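Local coordinates for N-terminal acetyltransferase-like protein (Chaetomium thermophilum, PDB 5NNP) that probably serves as the TPR-repeat auxiliary subunit of an N-terminal acetyltransferase A complex, scaffolding its partner chains, at residues P670-I684 against I702-L716. Residues are numbered along the deposited sequence; the frame is centred on the assembly and turned at random.
Sequences PKNIDGQIAGFEVYI and IDKNHPKVLEQAAKL. Unlike the reference sequence in segment 702-716: Lys-708 (reference Asn).
Gln-712 reaches from helix 707-716 to helix 673-684 and spends both hydrogens of its amide nitrogen there. Gln-712 NE2 donates almost straight (172°) to Glu-681 OE2, met on its anti side, 32° out of the carboxylate plane, though the modelled distance is doubtfully short. Gln-712 NE2 also donates to Ile-677 O, 2.9 Å away. That carbonyl already accepts from Glu-681 N, which arrives from the opposite face of its plane, so the helix bond is kept while a side chain is added. Glutamine suits the place: its chain, extended beyond CG, is long enough to cross. Gln-712 CB lies over one face of the Phe-680 ring, 3.7 Å from the centroid, a CH-pi contact. Phe-680 gets there with CG anti to the backbone N (chi1 -179°), and Phe-680 CZ meets Leu-716 CD1 at 3.6 Å. Ile-677 CD1 packs on His-706 CE1 at 3.6 Å. Lys-708 and Lys-715 make long, weak salt bridges to Glu-681.

In the second shell, His-706 N-caps helix 707-716, His-706 ND1 accepting from Lys-708 N at 2.8 Å. A shorter salt bridge, Lys-708 NZ to Glu-711 OE1 at 2.7 Å, ties Lys-708 mainly to its own helix; Arg-685 forms another with Glu-681. The two helices run roughly parallel, 22° apart, with helix 689-702 between them in sequence, consistent with the stacked alpha-hairpins of a TPR-clan subunit. Glu-681, a buried residue whose carboxylate faces three cations, is probably ionised, so apolar packing flanks a charged, directional cluster.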
loop_
_atom_site.group_PDB
_atom_site.type_symbol
_atom_site.label_atom_id
_atom_site.label_comp_id
_atom_site.label_asym_id
_atom_site.label_seq_id
_atom_site.Cartn_x
_atom_site.Cartn_y
_atom_site.Cartn_z
ATOM N N PRO A 670 15.802 -1.032 8.008
ATOM C CA PRO A 670 17.029 -0.944 8.806
ATOM C C PRO A 670 16.973 0.108 9.908
ATOM O O PRO A 670 17.639 -0.075 10.929
ATOM C CB PRO A 670 18.101 -0.577 7.773
ATOM C CG PRO A 670 17.360 0.011 6.644
ATOM C CD PRO A 670 16.041 -0.704 6.594
ATOM N N LYS A 671 16.193 1.172 9.720
ATOM C CA LYS A 671 16.141 2.253 10.705
ATOM C C LYS A 671 15.317 1.884 11.934
ATOM O O LYS A 671 15.093 2.707 12.821
ATOM C CB LYS A 671 15.574 3.526 10.086
ATOM C CG LYS A 671 16.306 4.005 8.855
ATOM C CD LYS A 671 16.059 5.483 8.629
ATOM C CE LYS A 671 16.386 5.882 7.209
ATOM N NZ LYS A 671 15.347 5.365 6.278
ATOM N N ASN A 672 14.876 0.638 11.982
ATOM C CA ASN A 672 14.023 0.180 13.056
ATOM C C ASN A 672 14.803 -0.677 14.064
ATOM O O ASN A 672 15.162 -1.816 13.766
ATOM C CB ASN A 672 12.858 -0.591 12.456
ATOM C CG ASN A 672 11.715 -0.739 13.406
ATOM O OD1 ASN A 672 11.911 -0.941 14.604
ATOM N ND2 ASN A 672 10.503 -0.643 12.880
ATOM N N ILE A 673 15.061 -0.128 15.252
ATOM C CA ILE A 673 15.934 -0.770 16.241
ATOM C C ILE A 673 15.473 -2.146 16.699
ATOM O O ILE A 673 16.301 -3.017 16.950
ATOM C CB ILE A 673 16.099 0.082 17.505
ATOM C CG1 ILE A 673 16.561 1.488 17.164
ATOM C CG2 ILE A 673 17.181 -0.513 18.426
ATOM C CD1 ILE A 673 17.499 2.058 18.245
ATOM N N ASP A 674 14.161 -2.337 16.821
ATOM C CA ASP A 674 13.612 -3.617 17.258
ATOM C C ASP A 674 14.103 -4.733 16.357
ATOM O O ASP A 674 14.455 -5.819 16.838
ATOM C CB ASP A 674 12.082 -3.591 17.264
ATOM C CG ASP A 674 11.511 -2.674 18.326
ATOM O OD1 ASP A 674 12.175 -2.452 19.358
ATOM O OD2 ASP A 674 10.385 -2.174 18.125
ATOM N N GLY A 675 14.117 -4.448 15.052
ATOM C CA GLY A 675 14.641 -5.357 14.051
ATOM C C GLY A 675 16.122 -5.642 14.235
ATOM O O GLY A 675 16.536 -6.796 14.180
ATOM N N GLN A 676 16.913 -4.596 14.468
ATOM C CA GLN A 676 18.355 -4.726 14.709
ATOM C C GLN A 676 18.690 -5.518 15.977
ATOM O O GLN A 676 19.633 -6.320 16.006
ATOM C CB GLN A 676 18.996 -3.341 14.786
ATOM C CG GLN A 676 18.861 -2.552 13.492
ATOM C CD GLN A 676 19.600 -3.219 12.357
ATOM O OE1 GLN A 676 20.285 -4.219 12.569
ATOM N NE2 GLN A 676 19.476 -2.669 11.144
ATOM N N ILE A 677 17.916 -5.278 17.025
ATOM C CA ILE A 677 18.082 -6.004 18.274
ATOM C C ILE A 677 17.774 -7.485 18.065
ATOM O O ILE A 677 18.496 -8.355 18.565
ATOM C CB ILE A 677 17.180 -5.435 19.382
ATOM C CG1 ILE A 677 17.551 -3.979 19.664
ATOM C CG2 ILE A 677 17.300 -6.260 20.644
ATOM C CD1 ILE A 677 16.537 -3.243 20.527
ATOM N N ALA A 678 16.714 -7.764 17.305
ATOM C CA ALA A 678 16.303 -9.139 17.032
ATOM C C ALA A 678 17.299 -9.838 16.116
ATOM O O ALA A 678 17.587 -11.025 16.295
ATOM C CB ALA A 678 14.910 -9.178 16.422
ATOM N N GLY A 679 17.815 -9.101 15.138
ATOM C CA GLY A 679 18.860 -9.617 14.278
ATOM C C GLY A 679 20.088 -10.035 15.079
ATOM O O GLY A 679 20.665 -11.107 14.855
ATOM N N PHE A 680 20.491 -9.190 16.021
ATOM C CA PHE A 680 21.651 -9.498 16.836
ATOM C C PHE A 680 21.484 -10.839 17.558
ATOM O O PHE A 680 22.364 -11.704 17.501
ATOM C CB PHE A 680 21.905 -8.391 17.850
ATOM C CG PHE A 680 23.109 -8.638 18.708
ATOM C CD1 PHE A 680 23.011 -9.418 19.848
ATOM C CD2 PHE A 680 24.341 -8.111 18.368
ATOM C CE1 PHE A 680 24.114 -9.663 20.636
ATOM C CE2 PHE A 680 25.444 -8.350 19.153
ATOM C CZ PHE A 680 25.332 -9.128 20.289
ATOM N N GLU A 681 20.341 -11.008 18.215
ATOM C CA GLU A 681 20.027 -12.254 18.910
ATOM C C GLU A 681 20.097 -13.489 17.999
ATOM O O GLU A 681 20.588 -14.540 18.419
ATOM C CB GLU A 681 18.641 -12.158 19.550
ATOM C CG GLU A 681 18.494 -10.995 20.500
ATOM C CD GLU A 681 19.441 -11.081 21.670
ATOM O OE1 GLU A 681 19.933 -12.192 21.956
ATOM O OE2 GLU A 681 19.693 -10.036 22.302
ATOM N N VAL A 682 19.613 -13.359 16.761
ATOM C CA VAL A 682 19.661 -14.451 15.782
ATOM C C VAL A 682 21.078 -14.812 15.343
ATOM O O VAL A 682 21.419 -15.996 15.267
ATOM C CB VAL A 682 18.855 -14.120 14.514
ATOM C CG1 VAL A 682 19.166 -15.120 13.397
ATOM C CG2 VAL A 682 17.361 -14.082 14.817
ATOM N N TYR A 683 21.905 -13.805 15.069
ATOM C CA TYR A 683 23.258 -14.048 14.556
ATOM C C TYR A 683 24.282 -14.556 15.581
ATOM O O TYR A 683 25.160 -15.347 15.221
ATOM C CB TYR A 683 23.802 -12.784 13.897
ATOM C CG TYR A 683 23.140 -12.476 12.577
ATOM C CD1 TYR A 683 22.968 -13.463 11.621
ATOM C CD2 TYR A 683 22.676 -11.202 12.292
ATOM C CE1 TYR A 683 22.365 -13.187 10.412
ATOM C CE2 TYR A 683 22.072 -10.918 11.091
ATOM C CZ TYR A 683 21.918 -11.916 10.153
ATOM O OH TYR A 683 21.316 -11.636 8.953
ATOM N N ILE A 684 24.208 -14.119 16.837
ATOM C CA ILE A 684 25.144 -14.676 17.822
ATOM C C ILE A 684 24.893 -16.170 17.989
ATOM O O ILE A 684 25.832 -16.959 18.134
ATOM C CB ILE A 684 25.053 -14.002 19.204
ATOM C CG1 ILE A 684 23.600 -13.780 19.596
ATOM C CG2 ILE A 684 25.807 -12.689 19.208
ATOM C CD1 ILE A 684 23.445 -12.910 20.802
ATOM N N ILE A 702 21.222 4.159 16.076
ATOM C CA ILE A 702 19.870 4.678 16.272
ATOM C C ILE A 702 19.629 5.164 17.711
ATOM O O ILE A 702 19.070 6.238 17.926
ATOM C CB ILE A 702 18.814 3.624 15.916
ATOM C CG1 ILE A 702 19.094 3.051 14.520
ATOM C CG2 ILE A 702 17.414 4.222 16.003
ATOM C CD1 ILE A 702 18.085 1.996 14.054
ATOM N N ASP A 703 20.042 4.368 18.695
ATOM C CA ASP A 703 19.937 4.766 20.095
ATOM C C ASP A 703 21.160 4.277 20.850
ATOM O O ASP A 703 21.185 3.144 21.333
ATOM C CB ASP A 703 18.657 4.212 20.732
ATOM C CG ASP A 703 18.308 4.892 22.058
ATOM O OD1 ASP A 703 19.196 5.538 22.661
ATOM O OD2 ASP A 703 17.143 4.770 22.500
ATOM N N LYS A 704 22.172 5.135 20.933
ATOM C CA LYS A 704 23.406 4.830 21.656
ATOM C C LYS A 704 23.154 4.197 23.025
ATOM O O LYS A 704 23.763 3.186 23.356
ATOM C CB LYS A 704 24.249 6.102 21.821
ATOM C CG LYS A 704 25.506 5.921 22.661
ATOM C CD LYS A 704 26.348 7.195 22.701
ATOM C CE LYS A 704 27.594 7.043 23.586
ATOM N NZ LYS A 704 27.309 7.167 25.051
ATOM N N ASN A 705 22.242 4.769 23.805
ATOM C CA ASN A 705 22.060 4.326 25.190
ATOM C C ASN A 705 20.840 3.442 25.431
ATOM O O ASN A 705 20.428 3.249 26.571
ATOM C CB ASN A 705 21.990 5.537 26.118
ATOM C CG ASN A 705 23.202 6.429 25.995
ATOM O OD1 ASN A 705 23.152 7.470 25.342
ATOM N ND2 ASN A 705 24.308 6.022 26.614
ATOM N N HIS A 706 20.266 2.906 24.365
ATOM C CA HIS A 706 19.220 1.901 24.497
ATOM C C HIS A 706 19.708 0.734 25.350
ATOM O O HIS A 706 20.784 0.191 25.106
ATOM C CB HIS A 706 18.794 1.409 23.118
ATOM C CG HIS A 706 17.613 0.487 23.133
ATOM N ND1 HIS A 706 17.614 -0.722 23.799
ATOM C CD2 HIS A 706 16.401 0.589 22.536
ATOM C CE1 HIS A 706 16.450 -1.322 23.614
ATOM N NE2 HIS A 706 15.700 -0.547 22.852
ATOM N N PRO A 707 18.914 0.348 26.360
ATOM C CA PRO A 707 19.328 -0.669 27.339
ATOM C C PRO A 707 19.712 -1.996 26.687
ATOM O O PRO A 707 20.649 -2.648 27.143
ATOM C CB PRO A 707 18.085 -0.836 28.219
ATOM C CG PRO A 707 17.321 0.436 28.039
ATOM C CD PRO A 707 17.556 0.850 26.622
ATOM N N LYS A 708 18.999 -2.382 25.631
ATOM C CA LYS A 708 19.261 -3.654 24.966
ATOM C C LYS A 708 20.569 -3.614 24.180
ATOM O O LYS A 708 21.328 -4.584 24.196
ATOM C CB LYS A 708 18.099 -4.033 24.037
ATOM C CG LYS A 708 17.328 -5.290 24.456
ATOM C CD LYS A 708 18.238 -6.518 24.547
ATOM C CE LYS A 708 17.453 -7.777 24.900
ATOM N NZ LYS A 708 18.340 -8.904 25.325
ATOM N N VAL A 709 20.836 -2.503 23.493
ATOM C CA VAL A 709 22.050 -2.416 22.680
ATOM C C VAL A 709 23.265 -2.395 23.601
ATOM O O VAL A 709 24.351 -2.826 23.224
ATOM C CB VAL A 709 22.065 -1.170 21.741
ATOM C CG1 VAL A 709 20.788 -1.098 20.899
ATOM C CG2 VAL A 709 22.237 0.099 22.532
ATOM N N LEU A 710 23.071 -1.906 24.820
ATOM C CA LEU A 710 24.147 -1.870 25.806
ATOM C C LEU A 710 24.428 -3.271 26.322
ATOM O O LEU A 710 25.585 -3.677 26.479
ATOM C CB LEU A 710 23.783 -0.943 26.961
ATOM C CG LEU A 710 23.730 0.534 26.581
ATOM C CD1 LEU A 710 23.329 1.392 27.778
ATOM C CD2 LEU A 710 25.079 0.972 26.002
ATOM N N GLU A 711 23.348 -4.001 26.575
ATOM C CA GLU A 711 23.413 -5.388 27.013
ATOM C C GLU A 711 24.057 -6.292 25.958
ATOM O O GLU A 711 24.983 -7.053 26.255
ATOM C CB GLU A 711 22.011 -5.886 27.349
ATOM C CG GLU A 711 21.974 -7.179 28.123
ATOM C CD GLU A 711 20.566 -7.689 28.302
ATOM O OE1 GLU A 711 19.875 -7.909 27.273
ATOM O OE2 GLU A 711 20.148 -7.856 29.472
ATOM N N GLN A 712 23.564 -6.201 24.729
ATOM C CA GLN A 712 24.110 -6.980 23.625
ATOM C C GLN A 712 25.563 -6.599 23.327
ATOM O O GLN A 712 26.366 -7.455 22.960
ATOM C CB GLN A 712 23.244 -6.811 22.370
ATOM C CG GLN A 712 21.841 -7.414 22.498
ATOM C CD GLN A 712 20.928 -7.034 21.342
ATOM O OE1 GLN A 712 21.131 -6.008 20.697
ATOM N NE2 GLN A 712 19.912 -7.860 21.078
ATOM N N ALA A 713 25.902 -5.321 23.493
ATOM C CA ALA A 713 27.279 -4.865 23.305
ATOM C C ALA A 713 28.214 -5.569 24.290
ATOM O O ALA A 713 29.284 -6.065 23.922
ATOM C CB ALA A 713 27.369 -3.351 23.471
ATOM N N ALA A 714 27.789 -5.622 25.546
ATOM C CA ALA A 714 28.564 -6.287 26.577
ATOM C C ALA A 714 28.575 -7.801 26.381
ATOM O O ALA A 714 29.576 -8.461 26.656
ATOM C CB ALA A 714 28.018 -5.932 27.955
ATOM N N LYS A 715 27.461 -8.352 25.915
ATOM C CA LYS A 715 27.354 -9.800 25.726
ATOM C C LYS A 715 28.255 -10.258 24.578
ATOM O O LYS A 715 28.828 -11.347 24.614
ATOM C CB LYS A 715 25.893 -10.203 25.466
ATOM C CG LYS A 715 25.615 -11.707 25.515
ATOM C CD LYS A 715 24.110 -11.991 25.633
ATOM C CE LYS A 715 23.313 -11.369 24.475
ATOM N NZ LYS A 715 21.823 -11.539 24.578
ATOM N N LEU A 716 28.387 -9.409 23.567
ATOM C CA LEU A 716 29.188 -9.740 22.396
ATOM C C LEU A 716 30.665 -9.807 22.745
ATOM O O LEU A 716 31.369 -10.737 22.358
ATOM C CB LEU A 716 28.962 -8.708 21.290
ATOM C CG LEU A 716 29.454 -9.003 19.874
ATOM C CD1 LEU A 716 28.644 -10.121 19.223
ATOM C CD2 LEU A 716 29.372 -7.732 19.044
#